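Local coordinates for protein cytochrome P450 (Zobellia galactanivorans, PDB 6G5O) that belongs to the cytochrome P450 family of heme-thiolate proteins and binds an iron protoporphyrin IX deep within a largely helical fold, at residues L137-P142 against E147-W152. Sequence-based numbering, arbitrary orientation.
Sequences LLLNTP and ETWISW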
# COMPACT_ATOMS: atom_id res chain seq x y z
N LEU A 137 13.80 -6.00 -7.76
CA LEU A 137 13.77 -5.23 -9.01
C LEU A 137 13.66 -3.73 -8.77
O LEU A 137 14.34 -2.96 -9.43
CB LEU A 137 12.62 -5.64 -9.94
CG LEU A 137 12.52 -7.15 -10.23
CD1 LEU A 137 11.30 -7.51 -11.05
CD2 LEU A 137 13.78 -7.65 -10.91
N LEU A 138 12.78 -3.32 -7.89
CA LEU A 138 12.63 -1.89 -7.61
C LEU A 138 13.92 -1.31 -7.01
O LEU A 138 14.34 -0.22 -7.39
CB LEU A 138 11.46 -1.63 -6.65
CG LEU A 138 11.06 -0.17 -6.43
CD1 LEU A 138 10.40 0.46 -7.66
CD2 LEU A 138 10.17 -0.02 -5.21
N LEU A 139 14.51 -2.06 -6.09
CA LEU A 139 15.72 -1.65 -5.41
C LEU A 139 17.00 -1.91 -6.23
O LEU A 139 18.04 -1.31 -5.95
CB LEU A 139 15.81 -2.33 -4.07
CG LEU A 139 15.26 -1.61 -2.85
CD1 LEU A 139 13.89 -1.09 -3.14
CD2 LEU A 139 15.25 -2.56 -1.66
N ASN A 140 16.90 -2.79 -7.25
CA ASN A 140 18.03 -3.18 -8.09
C ASN A 140 19.16 -3.77 -7.23
O ASN A 140 20.33 -3.38 -7.38
CB ASN A 140 18.52 -2.00 -8.94
CG ASN A 140 19.49 -2.43 -10.04
OD1 ASN A 140 19.40 -3.54 -10.56
ND2 ASN A 140 20.41 -1.56 -10.39
N THR A 141 18.78 -4.65 -6.31
CA THR A 141 19.67 -5.47 -5.53
C THR A 141 19.73 -6.90 -6.13
O THR A 141 18.87 -7.31 -6.92
CB THR A 141 19.19 -5.65 -4.07
OG1 THR A 141 17.93 -6.34 -4.04
CG2 THR A 141 19.03 -4.36 -3.36
N PRO A 142 20.74 -7.66 -5.73
CA PRO A 142 20.72 -9.08 -6.13
C PRO A 142 19.44 -9.82 -5.69
O PRO A 142 18.90 -9.59 -4.59
CB PRO A 142 21.96 -9.66 -5.43
CG PRO A 142 22.87 -8.47 -5.16
CD PRO A 142 21.96 -7.28 -4.97
N GLU A 147 15.58 -13.38 0.27
CA GLU A 147 15.58 -14.40 1.35
C GLU A 147 15.67 -13.76 2.73
O GLU A 147 15.00 -14.16 3.69
CB GLU A 147 16.71 -15.43 1.17
CG GLU A 147 16.50 -16.41 0.03
CD GLU A 147 15.16 -17.19 0.11
OE1 GLU A 147 14.64 -17.47 1.23
OE2 GLU A 147 14.63 -17.51 -0.96
N THR A 148 16.47 -12.71 2.84
CA THR A 148 16.50 -11.95 4.07
C THR A 148 15.13 -11.41 4.40
O THR A 148 14.64 -11.55 5.55
CB THR A 148 17.52 -10.81 3.96
OG1 THR A 148 18.80 -11.37 3.61
CG2 THR A 148 17.58 -10.02 5.26
N TRP A 149 14.49 -10.78 3.42
CA TRP A 149 13.19 -10.14 3.65
C TRP A 149 12.11 -11.19 3.95
O TRP A 149 11.28 -11.00 4.82
CB TRP A 149 12.82 -9.24 2.46
CG TRP A 149 13.91 -8.27 2.14
CD1 TRP A 149 14.82 -7.75 3.00
CD2 TRP A 149 14.24 -7.74 0.85
NE1 TRP A 149 15.71 -6.95 2.34
CE2 TRP A 149 15.35 -6.90 1.02
CE3 TRP A 149 13.69 -7.89 -0.43
CZ2 TRP A 149 15.93 -6.21 -0.03
CZ3 TRP A 149 14.24 -7.20 -1.46
CH2 TRP A 149 15.36 -6.37 -1.27
N ILE A 150 12.15 -12.29 3.25
CA ILE A 150 11.21 -13.38 3.56
C ILE A 150 11.37 -13.93 4.99
O ILE A 150 10.37 -14.18 5.66
CB ILE A 150 11.36 -14.51 2.54
CG1 ILE A 150 10.87 -14.04 1.18
CG2 ILE A 150 10.55 -15.73 2.99
CD1 ILE A 150 11.39 -14.86 0.02
N SER A 151 12.61 -14.07 5.47
CA SER A 151 12.87 -14.50 6.86
C SER A 151 12.27 -13.63 7.93
O SER A 151 11.92 -14.12 9.00
CB SER A 151 14.37 -14.60 7.13
OG SER A 151 14.89 -15.74 6.47
N TRP A 152 12.18 -12.33 7.70
CA TRP A 152 11.52 -11.45 8.65
C TRP A 152 10.06 -11.84 8.92
O TRP A 152 9.55 -11.58 10.01
CB TRP A 152 11.54 -10.01 8.14
CG TRP A 152 12.89 -9.38 7.99
CD1 TRP A 152 14.05 -9.79 8.57
CD2 TRP A 152 13.21 -8.20 7.25
NE1 TRP A 152 15.08 -8.95 8.22
CE2 TRP A 152 14.59 -7.96 7.43
CE3 TRP A 152 12.46 -7.31 6.47
CZ2 TRP A 152 15.24 -6.88 6.84
CZ3 TRP A 152 13.11 -6.22 5.89
CH2 TRP A 152 14.49 -6.03 6.07
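The carbonyl O of E147 is gripped twice by S151, in the helical turn that carries W149 across to L139 and T141: S151 N donates at 3.0 Å and S151 OG at 3.2 Å, from opposite faces of the carbonyl plane. Serine suits this exposed position because its short hydroxyl can fold back on its own helix. From the same turn W149 holds CG anti to its carbonyl carbon (chi1 -52°), and the far, six-membered end of the indole reaches the 137-142 segment at the end of the preceding helix. There W149 CH2 lies 3.8 Å from L139 CD2, an oblique contact in which the branched, wholly apolar leucine sets one methyl against aromatic carbons. T141 OG1 also comes obliquely to within 3.8 Å of W149 CH2; threonine can lay its hydroxyl by the ring and still donate a weak hydrogen bond to P142 O (3.4 Å).

These residues join helix 122-139 to helix 145-152, consecutive helices of the P450 fold linked by a short loop. The first ends in a Schellman motif, with T141 N directed to T136 O; N140 is the C-prime residue, its phi of 57° being one that asparagine tolerates well. Tryptophan fills this buried place with its indole N-H satisfied: NE1 hydrogen-bonds to Y175 OH of helix 169-185, and F218 packs edge-to-face with the ring. L138, just before L139, touches the heme, and the L139 side chain lies about 6 Å from it.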